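PDB 3GDO: scyllo-inositol 2-dehydrogenase (NADP(+)) IolW from Bacillus subtilis subsp. subtilis, which catalyses the reversible, NADPH-dependent reduction of scyllo-inosose to scyllo-inositol and cannot use NADH in place of NADPH. Local coordinates for residues Glu52-Glu56 and Leu57-Thr61; Leu77-Glu80 and His81-Cys85. All blocks are in the same frame, centred on the assembly; numbering follows the deposited sequence.

Contact 1 of 2, residues Glu52-Glu56 and Leu57-Thr61; sequences EVVHE and LEEIT
E59, from the first turn of the short helix 58-61, reaches back along the chain to E56 and holds the bend between E56 and V54 with its carboxylate. With CG beside its own backbone N (chi1 -60°) and the chain extended beyond, the side chain runs past V54 in the opposite direction. OE2 takes two backbone N-H groups in succession, from H55 N at 3.2 Å and from E56 N at 3.1 Å. Both donors approach from one face of the carboxylate, well above its plane, and the bond from H55 N is the straighter of the two, 157° at the hydrogen. E56 is engaged at three points: besides its N-H, its CB lies 3.6 Å from E59 OE2, and its O accepts a weak bond from E59 N, 3.2 Å long. Bent at chi2, E56 lies alongside E58, both pointing the same way, and its CG comes 3.3 Å from E58 OE1. The other oxygen of E59, OE1, is 3.3 Å from V54 CB. V54 lays CG1 against that same OE1, while its CG2 lies against E59 CB and meets I60 CG1 at 4.0 Å, the valine and isoleucine crossing at about a right angle. The strand itself is the edge of the parallel Rossmann sheet, paired with strand 31-37, and K35 of that strand donates to E59 O. A single carboxylate oxygen thus satisfies two backbone N-H groups where the strand ends, and probably steadies the turn into the helix. E52 OE1 lies 4.5 Å from E59 OE1 and E56 is also close, so negative charge gathers here beside K35; the two N-H groups are likely to offset part of the charge on E59.

Contact 2 of 2, residues Leu77-Glu80 and His81-Cys85; sequences LHYE and HTMAC
The imidazole of H81 lies with one face over the carbonyl oxygen of L77, one helical turn earlier. That oxygen sits 3.3 Å from the ring plane, offset toward the rim and nearest CG and CD2. It also accepts the backbone bond from H81 N, 3.3 Å long, so the same carbonyl meets both the main chain and the ring of H81. CG of H81 stands beside its own backbone N (chi1 -76°), which turns the ring back toward L77. The leucine's CD2 crosses at a slant to reach H81 NE2 at 4.0 Å. With an alanine here the ring is gone, and the L77 branch and L57, which packs on the same ring, would probably be left facing a gap, although the backbone bond could stay. On another side of the helix T82 directs OG1 to H78 O at 2.7 Å, while T82 N binds the same oxygen at 2.9 Å from the opposite face of the carbonyl plane. The H78 ring bonds M98 O through NE2. Y79 and M83, one turn apart, both pack on helix 102-115, their backbones joined by M83 N to Y79 O at 3.0 Å. This is the first part of the helix in the beta-alpha-beta unit between strands 68-71 and 91-95. H78 O, accepting two hydrogen bonds, takes the buried T82 hydroxyl within the helix, consistent with T82 lying against V71, V92 and M94 of the two strands.

Contact 1 comes first along the chain, and the centres of the two contacts lie 14 Å apart within the Rossmann nucleotide-binding domain. L57 joins them: its CD2 packs on H81 CD2 at 3.6 Å and on A84 CB at 3.8 Å, setting the turn that leads to helix 58-61 against helix 78-87. A second touch is made by T61, whose CG2 lies 4.1 Å from A84 O and 4.2 Å from C85 SG. The join is packing alone, whereas the carboxylate bonds of contact 1 lie within that contact. H81 also approaches G12, G14 and G17 without contact; their spacing fits the GxGxxG pattern of Rossmann domains, which probably places contact 2 nearer the NADP(H) site.

Contact 1 of 2, residues Glu52-Glu56 and Leu57-Thr61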
loop_
_atom_site.group_PDB
_atom_site.type_symbol
_atom_site.label_atom_id
_atom_site.label_comp_id
_atom_site.label_asym_id
_atom_site.label_seq_id
_atom_site.Cartn_x
_atom_site.Cartn_y
_atom_site.Cartn_z
ATOM N N GLU B 52 -22.498 -22.679 36.015
ATOM C CA GLU B 52 -23.747 -23.347 35.775
ATOM C C GLU B 52 -24.111 -23.154 34.294
ATOM O O GLU B 52 -24.108 -22.018 33.785
ATOM C CB GLU B 52 -24.836 -22.814 36.718
ATOM C CG GLU B 52 -26.296 -23.071 36.279
ATOM C CD GLU B 52 -27.322 -22.558 37.288
ATOM O OE1 GLU B 52 -28.546 -22.531 36.982
ATOM O OE2 GLU B 52 -26.896 -22.170 38.404
ATOM N N VAL B 53 -24.413 -24.256 33.601
ATOM C CA VAL B 53 -24.941 -24.141 32.250
ATOM C C VAL B 53 -26.419 -23.802 32.297
ATOM O O VAL B 53 -27.165 -24.328 33.135
ATOM C CB VAL B 53 -24.721 -25.417 31.420
ATOM C CG1 VAL B 53 -25.205 -25.197 29.996
ATOM C CG2 VAL B 53 -23.268 -25.752 31.394
ATOM N N VAL B 54 -26.838 -22.914 31.404
ATOM C CA VAL B 54 -28.224 -22.537 31.264
ATOM C C VAL B 54 -28.517 -22.555 29.764
ATOM O O VAL B 54 -27.593 -22.467 28.956
ATOM C CB VAL B 54 -28.524 -21.114 31.891
ATOM C CG1 VAL B 54 -27.971 -21.011 33.293
ATOM C CG2 VAL B 54 -27.962 -19.976 31.043
ATOM N N HIS B 55 -29.788 -22.652 29.393
ATOM C CA HIS B 55 -30.166 -22.673 27.980
ATOM C C HIS B 55 -31.114 -21.542 27.625
ATOM O O HIS B 55 -31.422 -21.332 26.460
ATOM C CB HIS B 55 -30.737 -24.061 27.563
ATOM C CG HIS B 55 -29.963 -25.216 28.131
ATOM N ND1 HIS B 55 -28.672 -25.514 27.736
ATOM C CD2 HIS B 55 -30.271 -26.100 29.114
ATOM C CE1 HIS B 55 -28.226 -26.543 28.438
ATOM N NE2 HIS B 55 -29.176 -26.918 29.279
ATOM N N GLU B 56 -31.567 -20.795 28.621
ATOM C CA GLU B 56 -32.400 -19.621 28.336
ATOM C C GLU B 56 -31.662 -18.334 28.648
ATOM O O GLU B 56 -30.930 -18.280 29.631
ATOM C CB GLU B 56 -33.689 -19.647 29.155
ATOM C CG GLU B 56 -34.898 -19.358 28.314
ATOM C CD GLU B 56 -34.954 -20.266 27.089
ATOM O OE1 GLU B 56 -34.737 -21.490 27.238
ATOM O OE2 GLU B 56 -35.206 -19.750 25.980
ATOM N N LEU B 57 -31.887 -17.306 27.827
ATOM C CA LEU B 57 -31.314 -15.982 28.086
ATOM C C LEU B 57 -31.718 -15.438 29.470
ATOM O O LEU B 57 -30.872 -14.926 30.199
ATOM C CB LEU B 57 -31.657 -15.004 26.955
ATOM C CG LEU B 57 -31.094 -13.576 27.059
ATOM C CD1 LEU B 57 -29.607 -13.565 27.370
ATOM C CD2 LEU B 57 -31.400 -12.779 25.805
ATOM N N GLU B 58 -32.995 -15.623 29.836
ATOM C CA GLU B 58 -33.551 -15.179 31.133
ATOM C C GLU B 58 -32.816 -15.714 32.323
ATOM O O GLU B 58 -32.771 -15.058 33.366
ATOM C CB GLU B 58 -35.020 -15.581 31.297
ATOM C CG GLU B 58 -35.974 -14.767 30.475
ATOM C CD GLU B 58 -35.855 -15.057 28.985
ATOM O OE1 GLU B 58 -35.349 -16.145 28.603
ATOM O OE2 GLU B 58 -36.265 -14.184 28.187
ATOM N N GLU B 59 -32.281 -16.920 32.196
ATOM C CA GLU B 59 -31.514 -17.513 33.278
ATOM C C GLU B 59 -30.256 -16.676 33.615
ATOM O O GLU B 59 -29.600 -16.878 34.642
ATOM C CB GLU B 59 -31.150 -18.956 32.921
ATOM C CG GLU B 59 -32.366 -19.906 32.676
ATOM C CD GLU B 59 -31.943 -21.382 32.498
ATOM O OE1 GLU B 59 -31.320 -21.944 33.443
ATOM O OE2 GLU B 59 -32.212 -21.970 31.411
ATOM N N ILE B 60 -29.918 -15.755 32.717
ATOM C CA ILE B 60 -28.856 -14.780 32.952
ATOM C C ILE B 60 -29.461 -13.391 33.208
ATOM O O ILE B 60 -29.055 -12.701 34.151
ATOM C CB ILE B 60 -27.896 -14.697 31.734
ATOM C CG1 ILE B 60 -27.315 -16.080 31.388
ATOM C CG2 ILE B 60 -26.818 -13.617 31.939
ATOM C CD1 ILE B 60 -25.994 -16.411 32.012
ATOM N N THR B 61 -30.414 -12.978 32.372
ATOM C CA THR B 61 -30.945 -11.619 32.472
ATOM C C THR B 61 -31.788 -11.373 33.740
ATOM O O THR B 61 -31.821 -10.254 34.240
ATOM C CB THR B 61 -31.748 -11.191 31.229
ATOM O OG1 THR B 61 -32.877 -12.048 31.082
ATOM C CG2 THR B 61 -30.881 -11.273 29.979
#

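Contact 2 of 2, residues Leu77-Glu80 and His81-Cys85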
loop_
_atom_site.group_PDB
_atom_site.type_symbol
_atom_site.label_atom_id
_atom_site.label_comp_id
_atom_site.label_asym_id
_atom_site.label_seq_id
_atom_site.Cartn_x
_atom_site.Cartn_y
_atom_site.Cartn_z
ATOM N N LEU B 77 -28.447 -12.650 15.941
ATOM C CA LEU B 77 -29.204 -12.614 17.192
ATOM C C LEU B 77 -28.584 -11.758 18.329
ATOM O O LEU B 77 -29.161 -11.636 19.423
ATOM C CB LEU B 77 -29.415 -14.071 17.662
ATOM C CG LEU B 77 -30.775 -14.539 18.218
ATOM C CD1 LEU B 77 -31.960 -14.279 17.267
ATOM C CD2 LEU B 77 -30.724 -16.032 18.609
ATOM N N HIS B 78 -27.430 -11.150 18.086
ATOM C CA HIS B 78 -26.662 -10.595 19.200
ATOM C C HIS B 78 -27.104 -9.175 19.626
ATOM O O HIS B 78 -26.812 -8.729 20.747
ATOM C CB HIS B 78 -25.180 -10.590 18.838
ATOM C CG HIS B 78 -24.772 -9.367 18.104
ATOM N ND1 HIS B 78 -25.406 -8.957 16.949
ATOM C CD2 HIS B 78 -23.839 -8.430 18.380
ATOM C CE1 HIS B 78 -24.872 -7.821 16.537
ATOM N NE2 HIS B 78 -23.920 -7.479 17.388
ATOM N N TYR B 79 -27.744 -8.464 18.693
ATOM C CA TYR B 79 -28.282 -7.136 18.934
ATOM C C TYR B 79 -29.439 -7.253 19.934
ATOM O O TYR B 79 -29.537 -6.489 20.901
ATOM C CB TYR B 79 -28.782 -6.521 17.626
ATOM C CG TYR B 79 -29.551 -5.231 17.854
ATOM C CD1 TYR B 79 -28.904 -4.001 17.790
ATOM C CD2 TYR B 79 -30.923 -5.244 18.169
ATOM C CE1 TYR B 79 -29.593 -2.819 18.014
ATOM C CE2 TYR B 79 -31.618 -4.062 18.397
ATOM C CZ TYR B 79 -30.943 -2.856 18.322
ATOM O OH TYR B 79 -31.601 -1.672 18.546
ATOM N N GLU B 80 -30.298 -8.228 19.669
ATOM C CA GLU B 80 -31.403 -8.630 20.531
ATOM C C GLU B 80 -30.922 -8.959 21.948
ATOM O O GLU B 80 -31.436 -8.443 22.936
ATOM C CB GLU B 80 -31.958 -9.903 19.934
ATOM C CG GLU B 80 -33.415 -9.941 19.598
ATOM C CD GLU B 80 -33.725 -11.247 18.892
ATOM O OE1 GLU B 80 -33.321 -11.398 17.707
ATOM O OE2 GLU B 80 -34.321 -12.141 19.537
ATOM N N HIS B 81 -29.927 -9.837 22.024
ATOM C CA HIS B 81 -29.333 -10.262 23.281
ATOM C C HIS B 81 -28.746 -9.093 24.075
ATOM O O HIS B 81 -28.997 -8.970 25.274
ATOM C CB HIS B 81 -28.269 -11.324 23.018
ATOM C CG HIS B 81 -28.834 -12.675 22.705
ATOM N ND1 HIS B 81 -28.061 -13.816 22.678
ATOM C CD2 HIS B 81 -30.103 -13.076 22.438
ATOM C CE1 HIS B 81 -28.824 -14.859 22.388
ATOM N NE2 HIS B 81 -30.069 -14.437 22.242
ATOM N N THR B 82 -27.985 -8.239 23.401
ATOM C CA THR B 82 -27.391 -7.077 24.033
ATOM C C THR B 82 -28.476 -6.144 24.613
ATOM O O THR B 82 -28.356 -5.701 25.758
ATOM C CB THR B 82 -26.469 -6.327 23.067
ATOM O OG1 THR B 82 -25.506 -7.252 22.520
ATOM C CG2 THR B 82 -25.713 -5.207 23.788
ATOM N N MET B 83 -29.514 -5.865 23.824
ATOM C CA MET B 83 -30.593 -5.007 24.275
ATOM C C MET B 83 -31.245 -5.609 25.514
ATOM O O MET B 83 -31.412 -4.910 26.521
ATOM C CB MET B 83 -31.638 -4.766 23.180
ATOM C CG MET B 83 -32.620 -3.609 23.559
ATOM S SD MET B 83 -31.835 -2.058 24.047
ATOM C CE MET B 83 -32.409 -1.085 22.642
ATOM N N ALA B 84 -31.573 -6.901 25.440
ATOM C CA ALA B 84 -32.147 -7.645 26.549
ATOM C C ALA B 84 -31.286 -7.529 27.795
ATOM O O ALA B 84 -31.805 -7.375 28.902
ATOM C CB ALA B 84 -32.319 -9.103 26.165
ATOM N N CYS B 85 -29.967 -7.585 27.634
ATOM C CA CYS B 85 -29.092 -7.456 28.802
ATOM C C CYS B 85 -29.123 -6.048 29.360
ATOM O O CYS B 85 -29.143 -5.851 30.592
ATOM C CB CYS B 85 -27.663 -7.822 28.464
ATOM S SG CYS B 85 -27.447 -9.567 28.150
#